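Local coordinates for TIR-NB-LRR type resistance protein RPV1 (Vitis rotundifolia, PDB 5KU7) that belongs to the TIR-NB-LRR class of plant disease-resistance proteins, in which the TIR domain modelled in this entry is generally a signalling module that self-associates, at residues Glu17-Tyr21 with Asn22-His26; Phe39-Asp42 with Arg43-Gly47; Ile66-Ser69 with Glu70-His74; Glu117-Ala120 with Gly121-Glu124. All coordinates share one frame; numbering follows the deposited sequence.

Overall arrangement
All four are local contacts in helix, turn or loop of one TIR domain, built on a parallel five-stranded sheet. They touch in the order 2, 1, 3, 4. Arg-20 NH1 of contact 1 probably bonds Asp-41 O of contact 2, at 2.8 Å. Asp-18 OD2 of contact 1 probably bonds Ser-69 OG of contact 3, at 2.7 Å. Contact 3 passes on to contact 4 through Ala-73 O and Tyr-122 OH, probably hydrogen-bonded at 2.6 Å. Contact 4 is remote from contacts 1 and 2, with centres about 25 and 24 Å away. Malonic acid sits at contact 1, beside Glu-17 and Arg-20. Contacts 1 and 2 both touch the second subunit; contacts 3 and 4 do not.

Contact 1: Glu17-Tyr21 with Asn22-His26; sequences EDTRY and NFTDH
Thr-19 and Thr-24 meet hydroxyl to hydroxyl. Their OG1 atoms lie 2.7 Å apart and are hydrogen-bonded, and either could be the donor. The two short side chains approach at a slant. Thr-19 holds OG1 between its backbone N and carbonyl carbon (chi1 63°), which turns the hydroxyl to Thr-24. The CB of Thr-24 points toward Glu-17 to Tyr-21. The backbone adds a second link. Thr-24 N donates to Thr-19 O at 3.1 Å, in the carbonyl plane. Asn-22 N makes only a weak bond to the same oxygen.

Asn-22 folds its amide back along its own chain. Its OD1 accepts from Phe-23 N at 2.9 Å and also rests 3.4 Å from Thr-19 CA. Asp-25 lays its CB against Arg-20 O at 3.5 Å. Its OD2 bonds Ser-155 of the second subunit, while Arg-40 lies beside OD1 at a doubtful, too-short separation. Arg-20 runs its CD over one face of the Tyr-21 ring. Its guanidinium bonds Asp-41 O, Tyr-153 of the second subunit and malonic acid.

The threonines pack on Phe-14 of strand 8-14 and Val-67 of strand 61-68. The short linker thus joins helix 16-19 to helix 23-33 in the TIR fold, beside the malonic acid pocket and at the interface between the subunits.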
loop_
_atom_site.group_PDB
_atom_site.type_symbol
_atom_site.label_atom_id
_atom_site.label_comp_id
_atom_site.label_asym_id
_atom_site.label_seq_id
_atom_site.Cartn_x
_atom_site.Cartn_y
_atom_site.Cartn_z
ATOM N N GLU A 17 4.418 9.873 -9.009
ATOM C CA GLU A 17 2.998 10.145 -9.140
ATOM C C GLU A 17 2.122 8.894 -9.045
ATOM O O GLU A 17 0.989 8.964 -8.592
ATOM C CB GLU A 17 2.746 10.872 -10.465
ATOM C CG GLU A 17 1.534 11.775 -10.459
ATOM C CD GLU A 17 1.310 12.461 -11.793
ATOM O OE1 GLU A 17 0.976 11.771 -12.784
ATOM O OE2 GLU A 17 1.464 13.703 -11.844
ATOM N N ASP A 18 2.626 7.745 -9.470
ATOM C CA ASP A 18 1.821 6.525 -9.370
ATOM C C ASP A 18 1.916 5.873 -7.993
ATOM O O ASP A 18 0.900 5.538 -7.397
ATOM C CB ASP A 18 2.243 5.491 -10.415
ATOM C CG ASP A 18 1.943 5.913 -11.824
ATOM O OD1 ASP A 18 1.029 6.739 -12.022
ATOM O OD2 ASP A 18 2.630 5.408 -12.743
ATOM N N THR A 19 3.133 5.708 -7.479
ATOM C CA THR A 19 3.362 4.766 -6.380
ATOM C C THR A 19 4.235 5.284 -5.243
ATOM O O THR A 19 4.633 4.495 -4.382
ATOM C CB THR A 19 4.065 3.494 -6.899
ATOM O OG1 THR A 19 5.351 3.869 -7.419
ATOM C CG2 THR A 19 3.251 2.807 -8.004
ATOM N N ARG A 20 4.568 6.578 -5.241
ATOM C CA ARG A 20 5.540 7.089 -4.268
ATOM C C ARG A 20 5.128 6.822 -2.828
ATOM O O ARG A 20 5.909 6.320 -2.017
ATOM C CB ARG A 20 5.746 8.603 -4.401
ATOM C CG ARG A 20 6.638 9.175 -3.263
ATOM C CD ARG A 20 6.948 10.679 -3.464
ATOM N NE ARG A 20 7.813 10.915 -4.615
ATOM C CZ ARG A 20 9.135 10.800 -4.601
ATOM N NH1 ARG A 20 9.757 10.446 -3.484
ATOM N NH2 ARG A 20 9.839 11.032 -5.709
ATOM N N TYR A 21 3.898 7.194 -2.510
ATOM C CA TYR A 21 3.461 7.209 -1.140
ATOM C C TYR A 21 2.865 5.905 -0.680
ATOM O O TYR A 21 2.646 5.726 0.508
ATOM C CB TYR A 21 2.453 8.338 -0.931
ATOM C CG TYR A 21 3.103 9.666 -1.124
ATOM C CD1 TYR A 21 4.079 10.104 -0.249
ATOM C CD2 TYR A 21 2.788 10.463 -2.217
ATOM C CE1 TYR A 21 4.696 11.319 -0.426
ATOM C CE2 TYR A 21 3.394 11.681 -2.401
ATOM C CZ TYR A 21 4.350 12.102 -1.506
ATOM O OH TYR A 21 4.963 13.314 -1.696
ATOM N N ASN A 22 2.586 4.994 -1.603
ATOM C CA ASN A 22 1.971 3.747 -1.170
ATOM C C ASN A 22 2.859 2.547 -1.493
ATOM O O ASN A 22 3.722 2.193 -0.680
ATOM C CB ASN A 22 0.548 3.607 -1.758
ATOM C CG ASN A 22 0.419 4.210 -3.154
ATOM O OD1 ASN A 22 1.020 3.732 -4.119
ATOM N ND2 ASN A 22 -0.406 5.242 -3.269
ATOM N N PHE A 23 2.659 1.918 -2.650
ATOM C CA PHE A 23 3.327 0.644 -2.914
ATOM C C PHE A 23 4.849 0.691 -2.787
ATOM O O PHE A 23 5.449 -0.093 -2.040
ATOM C CB PHE A 23 2.987 0.109 -4.304
ATOM C CG PHE A 23 3.724 -1.158 -4.633
ATOM C CD1 PHE A 23 3.299 -2.379 -4.100
ATOM C CD2 PHE A 23 4.869 -1.128 -5.420
ATOM C CE1 PHE A 23 3.980 -3.548 -4.385
ATOM C CE2 PHE A 23 5.579 -2.305 -5.710
ATOM C CZ PHE A 23 5.140 -3.517 -5.195
ATOM N N THR A 24 5.470 1.612 -3.503
ATOM C CA THR A 24 6.924 1.670 -3.521
ATOM C C THR A 24 7.442 1.948 -2.116
ATOM O O THR A 24 8.495 1.458 -1.732
ATOM C CB THR A 24 7.432 2.748 -4.492
ATOM O OG1 THR A 24 6.932 2.475 -5.811
ATOM C CG2 THR A 24 8.929 2.748 -4.516
ATOM N N ASP A 25 6.680 2.719 -1.344
ATOM C CA ASP A 25 7.049 2.999 0.050
ATOM C C ASP A 25 7.034 1.729 0.900
ATOM O O ASP A 25 8.009 1.458 1.616
ATOM C CB ASP A 25 6.108 4.047 0.653
ATOM C CG ASP A 25 6.590 4.552 1.983
ATOM O OD1 ASP A 25 7.805 4.727 2.130
ATOM O OD2 ASP A 25 5.777 4.764 2.901
ATOM N N HIS A 26 5.949 0.943 0.791
ATOM C CA HIS A 26 5.830 -0.347 1.506
ATOM C C HIS A 26 6.942 -1.310 1.060
ATOM O O HIS A 26 7.506 -2.050 1.877
ATOM C CB HIS A 26 4.445 -0.993 1.280
ATOM C CG HIS A 26 3.305 -0.204 1.861
ATOM N ND1 HIS A 26 3.221 0.116 3.202
ATOM C CD2 HIS A 26 2.211 0.339 1.278
ATOM C CE1 HIS A 26 2.125 0.821 3.419
ATOM N NE2 HIS A 26 1.500 0.975 2.267
#

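Contact 2: Phe39-Asp42 with Arg43-Gly47; sequences FRDD and RLRRG
Asp-41 and Arg-45 form a salt bridge across a loop of the TIR domain, the connection from strand 38-39 to helix 52-59. Their side chains come from opposite directions. Arg-45 starts with its CB toward the preceding segment. CG stands anti to the carbonyl carbon (chi1 -50°), and the chain then runs extended to NE. CG only skirts Asp-41 OD2. CD comes closer to the same oxygen, at 3.7 Å. NE makes a straight bond to OD2 at 3.0 Å. The oxygen lies in the guanidinium plane and is met on its syn side, but tilted 30° from the carboxylate plane. A weaker bond runs from NE to OD1. At the tip, NH2 bonds Asp-41 OD1 at 2.7 Å, from above the carboxylate plane. The grip is side-on, through NE and NH2, with the two flat groups 30° apart. NH2 also forms a salt bridge to Glu-53 of helix 52-59, and it passes the edge of the Phe-39 ring.

Asp-41 OD1 has a second donor. Arg-43 N reaches it at 3.3 Å from the other face of the carboxylate, so the oxygen is held between backbone and side chain. Arg-43 CB lies over one face of the Arg-45 guanidinium. These converging donors probably favour a charged aspartate.

Next door, Asp-42 and Arg-43 lie side by side and point the same way. Their flat groups are nearly coplanar. Arg-43 is bent at chi2 and chi3, and its NH1 makes a salt bridge to the syn lone pair of Asp-42 OD1 at 3.0 Å.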
loop_
_atom_site.group_PDB
_atom_site.type_symbol
_atom_site.label_atom_id
_atom_site.label_comp_id
_atom_site.label_asym_id
_atom_site.label_seq_id
_atom_site.Cartn_x
_atom_site.Cartn_y
_atom_site.Cartn_z
ATOM N N PHE A 39 18.329 2.729 -1.961
ATOM C CA PHE A 39 18.212 4.148 -2.267
ATOM C C PHE A 39 16.849 4.428 -2.851
ATOM O O PHE A 39 16.502 3.923 -3.920
ATOM C CB PHE A 39 19.300 4.614 -3.238
ATOM C CG PHE A 39 19.192 6.083 -3.618
ATOM C CD1 PHE A 39 18.258 6.508 -4.562
ATOM C CD2 PHE A 39 20.034 7.022 -3.045
ATOM C CE1 PHE A 39 18.147 7.839 -4.907
ATOM C CE2 PHE A 39 19.946 8.373 -3.393
ATOM C CZ PHE A 39 19.005 8.780 -4.321
ATOM N N ARG A 40 16.091 5.258 -2.146
ATOM C CA ARG A 40 14.773 5.679 -2.594
ATOM C C ARG A 40 14.679 7.190 -2.581
ATOM O O ARG A 40 14.626 7.785 -1.511
ATOM C CB ARG A 40 13.683 5.053 -1.708
ATOM C CG ARG A 40 12.290 5.368 -2.179
ATOM C CD ARG A 40 11.828 6.685 -1.567
ATOM N NE ARG A 40 10.577 6.409 -0.880
ATOM C CZ ARG A 40 10.437 6.298 0.428
ATOM N NH1 ARG A 40 11.454 6.524 1.241
ATOM N NH2 ARG A 40 9.252 5.996 0.918
ATOM N N ASP A 41 14.645 7.801 -3.769
ATOM C CA ASP A 41 14.789 9.259 -3.893
ATOM C C ASP A 41 13.611 9.973 -3.251
ATOM O O ASP A 41 12.464 9.737 -3.625
ATOM C CB ASP A 41 14.918 9.691 -5.364
ATOM C CG ASP A 41 15.149 11.211 -5.519
ATOM O OD1 ASP A 41 15.820 11.804 -4.654
ATOM O OD2 ASP A 41 14.681 11.820 -6.505
ATOM N N ASP A 42 13.896 10.852 -2.301
ATOM C CA ASP A 42 12.841 11.614 -1.654
ATOM C C ASP A 42 13.156 13.105 -1.636
ATOM O O ASP A 42 12.498 13.858 -0.927
ATOM C CB ASP A 42 12.594 11.117 -0.214
ATOM C CG ASP A 42 13.827 11.258 0.698
ATOM O OD1 ASP A 42 14.823 11.905 0.309
ATOM O OD2 ASP A 42 13.778 10.754 1.838
ATOM N N ARG A 43 14.129 13.527 -2.444
ATOM C CA ARG A 43 14.541 14.925 -2.503
ATOM C C ARG A 43 13.719 15.713 -3.505
ATOM O O ARG A 43 13.206 15.172 -4.480
ATOM C CB ARG A 43 16.036 15.064 -2.865
ATOM C CG ARG A 43 16.982 14.231 -2.020
ATOM C CD ARG A 43 16.879 14.597 -0.558
ATOM N NE ARG A 43 18.157 14.489 0.148
ATOM C CZ ARG A 43 18.421 13.582 1.085
ATOM N NH1 ARG A 43 17.490 12.699 1.433
ATOM N NH2 ARG A 43 19.611 13.562 1.676
ATOM N N LEU A 44 13.603 17.008 -3.251
ATOM C CA LEU A 44 13.020 17.924 -4.206
ATOM C C LEU A 44 14.012 18.127 -5.334
ATOM O O LEU A 44 15.191 18.427 -5.102
ATOM C CB LEU A 44 12.674 19.263 -3.550
ATOM C CG LEU A 44 12.227 20.326 -4.543
ATOM C CD1 LEU A 44 10.860 19.981 -5.078
ATOM C CD2 LEU A 44 12.245 21.724 -3.926
ATOM N N ARG A 45 13.540 17.974 -6.561
ATOM C CA ARG A 45 14.421 18.122 -7.696
ATOM C C ARG A 45 13.717 18.910 -8.773
ATOM O O ARG A 45 12.509 18.783 -8.958
ATOM C CB ARG A 45 14.861 16.765 -8.230
ATOM C CG ARG A 45 15.387 15.828 -7.160
ATOM C CD ARG A 45 16.384 14.858 -7.744
ATOM N NE ARG A 45 16.813 13.888 -6.747
ATOM C CZ ARG A 45 17.932 13.966 -6.045
ATOM N NH1 ARG A 45 18.770 14.988 -6.220
ATOM N NH2 ARG A 45 18.211 13.013 -5.170
ATOM N N ARG A 46 14.474 19.741 -9.471
ATOM C CA ARG A 46 13.914 20.464 -10.591
ATOM C C ARG A 46 14.953 20.498 -11.699
ATOM O O ARG A 46 16.015 19.885 -11.582
ATOM C CB ARG A 46 13.438 21.860 -10.148
ATOM C CG ARG A 46 14.462 22.983 -10.126
ATOM C CD ARG A 46 13.782 24.303 -9.696
ATOM N NE ARG A 46 14.664 25.471 -9.776
ATOM C CZ ARG A 46 14.338 26.698 -9.363
ATOM N NH1 ARG A 46 13.147 26.929 -8.828
ATOM N NH2 ARG A 46 15.207 27.697 -9.479
ATOM N N GLY A 47 14.624 21.158 -12.800
ATOM C CA GLY A 47 15.513 21.189 -13.945
ATOM C C GLY A 47 15.153 20.102 -14.935
ATOM O O GLY A 47 14.680 19.040 -14.548
HETATM O O HOH W 1 12.278 12.576 -5.588
#

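Contact 3: Ile66-Ser69 with Glu70-His74; sequences IVFS and ENYAH
Ser-69 O receives the amide of Tyr-72 in a nearly straight bond, 3.0 Å from O to N. The N-H comes from above the carbonyl plane, 49° out of it. The bond closes a type I beta turn from Ser-69 to Tyr-72, following strand 61-68. Just beyond it, Tyr-72 CB touches the same oxygen at 3.4 Å.

The turn sends the Tyr-72 ring back over the strand. CG is anti to the backbone N (chi1 -174°), and this lays the ring beside the residues it has just left. Phe-68 meets it edge-to-face: its CD1 and CE1 edge points at one face of the tyrosine, with the planes at 67° and the centroids 4.9 Å apart. The closest atoms are Phe-68 CE1 and Tyr-72 CE1, 3.7 Å apart. Ile-66 CG2 packs beside the pair. It sits over the centre of one face of the Phe-68 ring and also reaches Tyr-72 CE2 at 4.1 Å. Val-67 O approaches Tyr-72 CD2 at 3.5 Å.

Polar groups of the turn have partners too. Tyr-72 OH bonds Ser-13 OG, and Asp-18 OD2 takes both Ser-69 OG and the backbone N of Asn-71. Leu-82 of helix 76-91 packs on Ile-66, Phe-68 and Tyr-72. A buried aromatic pair and a turn closed by one nearly straight bond thus probably help set the way the chain leaves the central sheet of the TIR fold.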
loop_
_atom_site.group_PDB
_atom_site.type_symbol
_atom_site.label_atom_id
_atom_site.label_comp_id
_atom_site.label_asym_id
_atom_site.label_seq_id
_atom_site.Cartn_x
_atom_site.Cartn_y
_atom_site.Cartn_z
ATOM N N ILE A 66 12.832 -2.034 -10.389
ATOM C CA ILE A 66 12.021 -1.114 -11.165
ATOM C C ILE A 66 10.544 -1.341 -10.913
ATOM O O ILE A 66 10.023 -2.428 -11.157
ATOM C CB ILE A 66 12.291 -1.236 -12.663
ATOM C CG1 ILE A 66 13.661 -0.636 -13.018
ATOM C CG2 ILE A 66 11.237 -0.465 -13.414
ATOM C CD1 ILE A 66 14.818 -1.542 -12.764
ATOM N N VAL A 67 9.875 -0.322 -10.388
ATOM C CA VAL A 67 8.437 -0.380 -10.220
ATOM C C VAL A 67 7.788 0.204 -11.459
ATOM O O VAL A 67 7.493 1.400 -11.527
ATOM C CB VAL A 67 7.980 0.373 -8.971
ATOM C CG1 VAL A 67 6.461 0.226 -8.767
ATOM C CG2 VAL A 67 8.746 -0.125 -7.758
ATOM N N PHE A 68 7.633 -0.634 -12.474
ATOM C CA PHE A 68 6.885 -0.232 -13.652
ATOM C C PHE A 68 5.426 -0.044 -13.250
ATOM O O PHE A 68 4.782 -0.966 -12.725
ATOM C CB PHE A 68 7.004 -1.270 -14.767
ATOM C CG PHE A 68 8.322 -1.238 -15.500
ATOM C CD1 PHE A 68 8.763 -0.072 -16.116
ATOM C CD2 PHE A 68 9.115 -2.370 -15.580
ATOM C CE1 PHE A 68 9.984 -0.037 -16.812
ATOM C CE2 PHE A 68 10.322 -2.339 -16.266
ATOM C CZ PHE A 68 10.757 -1.161 -16.877
ATOM N N SER A 69 4.917 1.158 -13.480
ATOM C CA SER A 69 3.530 1.486 -13.178
ATOM C C SER A 69 2.961 2.225 -14.377
ATOM O O SER A 69 3.709 2.615 -15.278
ATOM C CB SER A 69 3.427 2.327 -11.898
ATOM O OG SER A 69 4.270 3.468 -11.973
ATOM N N GLU A 70 1.654 2.449 -14.357
ATOM C CA GLU A 70 0.904 2.945 -15.509
ATOM C C GLU A 70 1.559 4.118 -16.246
ATOM O O GLU A 70 1.549 4.161 -17.486
ATOM C CB GLU A 70 -0.504 3.351 -15.064
ATOM C CG GLU A 70 -1.511 3.495 -16.204
ATOM C CD GLU A 70 -2.804 4.150 -15.751
ATOM O OE1 GLU A 70 -2.885 4.525 -14.567
ATOM O OE2 GLU A 70 -3.742 4.273 -16.565
ATOM N N ASN A 71 2.138 5.052 -15.491
ATOM C CA ASN A 71 2.639 6.280 -16.087
ATOM C C ASN A 71 4.140 6.452 -15.983
ATOM O O ASN A 71 4.642 7.574 -16.076
ATOM C CB ASN A 71 1.945 7.481 -15.465
ATOM C CG ASN A 71 0.453 7.439 -15.663
ATOM O OD1 ASN A 71 -0.034 7.579 -16.784
ATOM N ND2 ASN A 71 -0.288 7.241 -14.578
ATOM N N TYR A 72 4.847 5.343 -15.782
ATOM C CA TYR A 72 6.306 5.352 -15.687
ATOM C C TYR A 72 6.971 5.988 -16.919
ATOM O O TYR A 72 7.855 6.830 -16.792
ATOM C CB TYR A 72 6.806 3.927 -15.491
ATOM C CG TYR A 72 8.283 3.772 -15.241
ATOM C CD1 TYR A 72 9.193 3.741 -16.303
ATOM C CD2 TYR A 72 8.768 3.593 -13.957
ATOM C CE1 TYR A 72 10.539 3.562 -16.082
ATOM C CE2 TYR A 72 10.121 3.422 -13.728
ATOM C CZ TYR A 72 11.002 3.405 -14.795
ATOM O OH TYR A 72 12.352 3.229 -14.574
ATOM N N ALA A 73 6.537 5.591 -18.110
ATOM C CA ALA A 73 7.145 6.106 -19.330
ATOM C C ALA A 73 6.743 7.555 -19.582
ATOM O O ALA A 73 7.295 8.201 -20.472
ATOM C CB ALA A 73 6.773 5.235 -20.530
ATOM N N HIS A 74 5.785 8.069 -18.810
ATOM C CA HIS A 74 5.382 9.465 -18.969
ATOM C C HIS A 74 6.364 10.398 -18.275
ATOM O O HIS A 74 6.155 11.614 -18.218
ATOM C CB HIS A 74 3.980 9.714 -18.424
ATOM C CG HIS A 74 2.891 9.249 -19.332
ATOM N ND1 HIS A 74 2.507 7.927 -19.420
ATOM C CD2 HIS A 74 2.115 9.926 -20.211
ATOM C CE1 HIS A 74 1.528 7.816 -20.299
ATOM N NE2 HIS A 74 1.275 9.014 -20.798
#

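Contact 4: Glu117-Ala120 with Gly121-Glu124; sequences EAFA and GYEE
Tyr-122 lays one face of its ring over the carbonyl oxygen of Ala-118, one turn back along helix 113-122. Its CD2 lies 3.6 Å from Ala-118 O, which sits off toward the rim of the ring. Ala-118 CB touches CE2 more loosely, at 4.4 Å.

Phe-119 takes the edge of the same ring. Tyr-122 CD2 stands over the phenylalanine face in a T-shaped pair, with the planes at 80° and the centroids 5.9 Å apart. Tyr-122 places CG anti to its carbonyl carbon (chi1 -69°), which folds the ring back along the helix. At the far end, Tyr-122 OH bonds Ala-73 O. Ile-130 of helix 130-141 packs against both rings.

The helix frays here. Gly-121 N and Tyr-122 N make only weak bonds to the carbonyls behind them. Glu-123 N is firmer, bonding Ala-120 O at 3.2 Å, three residues back. Glu-123 CG packs on Ala-120 O at 3.3 Å, and the bend at chi2 turns the carboxylate beyond it.

With the backbone bonds slackening, the aromatic pair probably braces the last turn from within, while the hydroxyl's bond to Ala-73 O and the packing on Ile-130 link it to the rest of the domain.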
loop_
_atom_site.group_PDB
_atom_site.type_symbol
_atom_site.label_atom_id
_atom_site.label_comp_id
_atom_site.label_asym_id
_atom_site.label_seq_id
_atom_site.Cartn_x
_atom_site.Cartn_y
_atom_site.Cartn_z
ATOM N N GLU A 117 1.143 5.545 -25.275
ATOM C CA GLU A 117 0.646 6.915 -25.251
ATOM C C GLU A 117 1.746 7.877 -24.861
ATOM O O GLU A 117 1.836 8.979 -25.402
ATOM C CB GLU A 117 -0.525 7.051 -24.283
ATOM C CG GLU A 117 -1.760 6.254 -24.671
ATOM C CD GLU A 117 -2.758 6.159 -23.533
ATOM O OE1 GLU A 117 -2.592 6.895 -22.534
ATOM O OE2 GLU A 117 -3.707 5.349 -23.633
ATOM N N ALA A 118 2.595 7.437 -23.939
ATOM C CA ALA A 118 3.729 8.227 -23.484
ATOM C C ALA A 118 4.570 8.658 -24.673
ATOM O O ALA A 118 4.803 9.851 -24.899
ATOM C CB ALA A 118 4.569 7.432 -22.489
ATOM N N PHE A 119 5.009 7.668 -25.440
ATOM C CA PHE A 119 5.855 7.904 -26.596
ATOM C C PHE A 119 5.235 8.767 -27.671
ATOM O O PHE A 119 5.957 9.466 -28.386
ATOM C CB PHE A 119 6.279 6.570 -27.193
ATOM C CG PHE A 119 7.380 5.928 -26.432
ATOM C CD1 PHE A 119 7.116 5.248 -25.263
ATOM C CD2 PHE A 119 8.689 6.065 -26.849
ATOM C CE1 PHE A 119 8.132 4.676 -24.539
ATOM C CE2 PHE A 119 9.712 5.499 -26.133
ATOM C CZ PHE A 119 9.437 4.799 -24.973
ATOM N N ALA A 120 3.914 8.729 -27.796
ATOM C CA ALA A 120 3.252 9.610 -28.748
ATOM C C ALA A 120 3.636 11.058 -28.440
ATOM O O ALA A 120 4.028 11.804 -29.336
ATOM C CB ALA A 120 1.747 9.429 -28.704
ATOM N N GLY A 121 3.590 11.423 -27.160
ATOM C CA GLY A 121 3.914 12.773 -26.740
ATOM C C GLY A 121 5.380 13.139 -26.903
ATOM O O GLY A 121 5.723 14.319 -27.003
ATOM N N TYR A 122 6.251 12.135 -26.971
ATOM C CA TYR A 122 7.685 12.399 -27.108
ATOM C C TYR A 122 8.082 12.702 -28.552
ATOM O O TYR A 122 9.132 13.300 -28.803
ATOM C CB TYR A 122 8.491 11.206 -26.589
ATOM C CG TYR A 122 8.388 11.044 -25.093
ATOM C CD1 TYR A 122 8.266 12.153 -24.265
ATOM C CD2 TYR A 122 8.383 9.790 -24.509
ATOM C CE1 TYR A 122 8.159 12.016 -22.894
ATOM C CE2 TYR A 122 8.269 9.643 -23.131
ATOM C CZ TYR A 122 8.161 10.762 -22.333
ATOM O OH TYR A 122 8.056 10.628 -20.970
ATOM N N GLU A 123 7.213 12.321 -29.485
ATOM C CA GLU A 123 7.506 12.374 -30.916
ATOM C C GLU A 123 7.996 13.729 -31.416
ATOM O O GLU A 123 8.887 13.797 -32.263
ATOM C CB GLU A 123 6.266 11.966 -31.711
ATOM C CG GLU A 123 5.961 10.483 -31.636
ATOM C CD GLU A 123 7.040 9.625 -32.274
ATOM O OE1 GLU A 123 7.878 10.169 -33.030
ATOM O OE2 GLU A 123 7.053 8.404 -32.004
ATOM N N GLU A 124 7.417 14.805 -30.895
ATOM C CA GLU A 124 7.655 16.119 -31.478
ATOM C C GLU A 124 8.861 16.854 -30.897
ATOM O O GLU A 124 9.494 17.636 -31.597
ATOM C CB GLU A 124 6.406 16.988 -31.325
ATOM C CG GLU A 124 6.079 17.362 -29.890
ATOM C CD GLU A 124 4.903 18.317 -29.796
ATOM O OE1 GLU A 124 4.244 18.566 -30.831
ATOM O OE2 GLU A 124 4.641 18.822 -28.683
#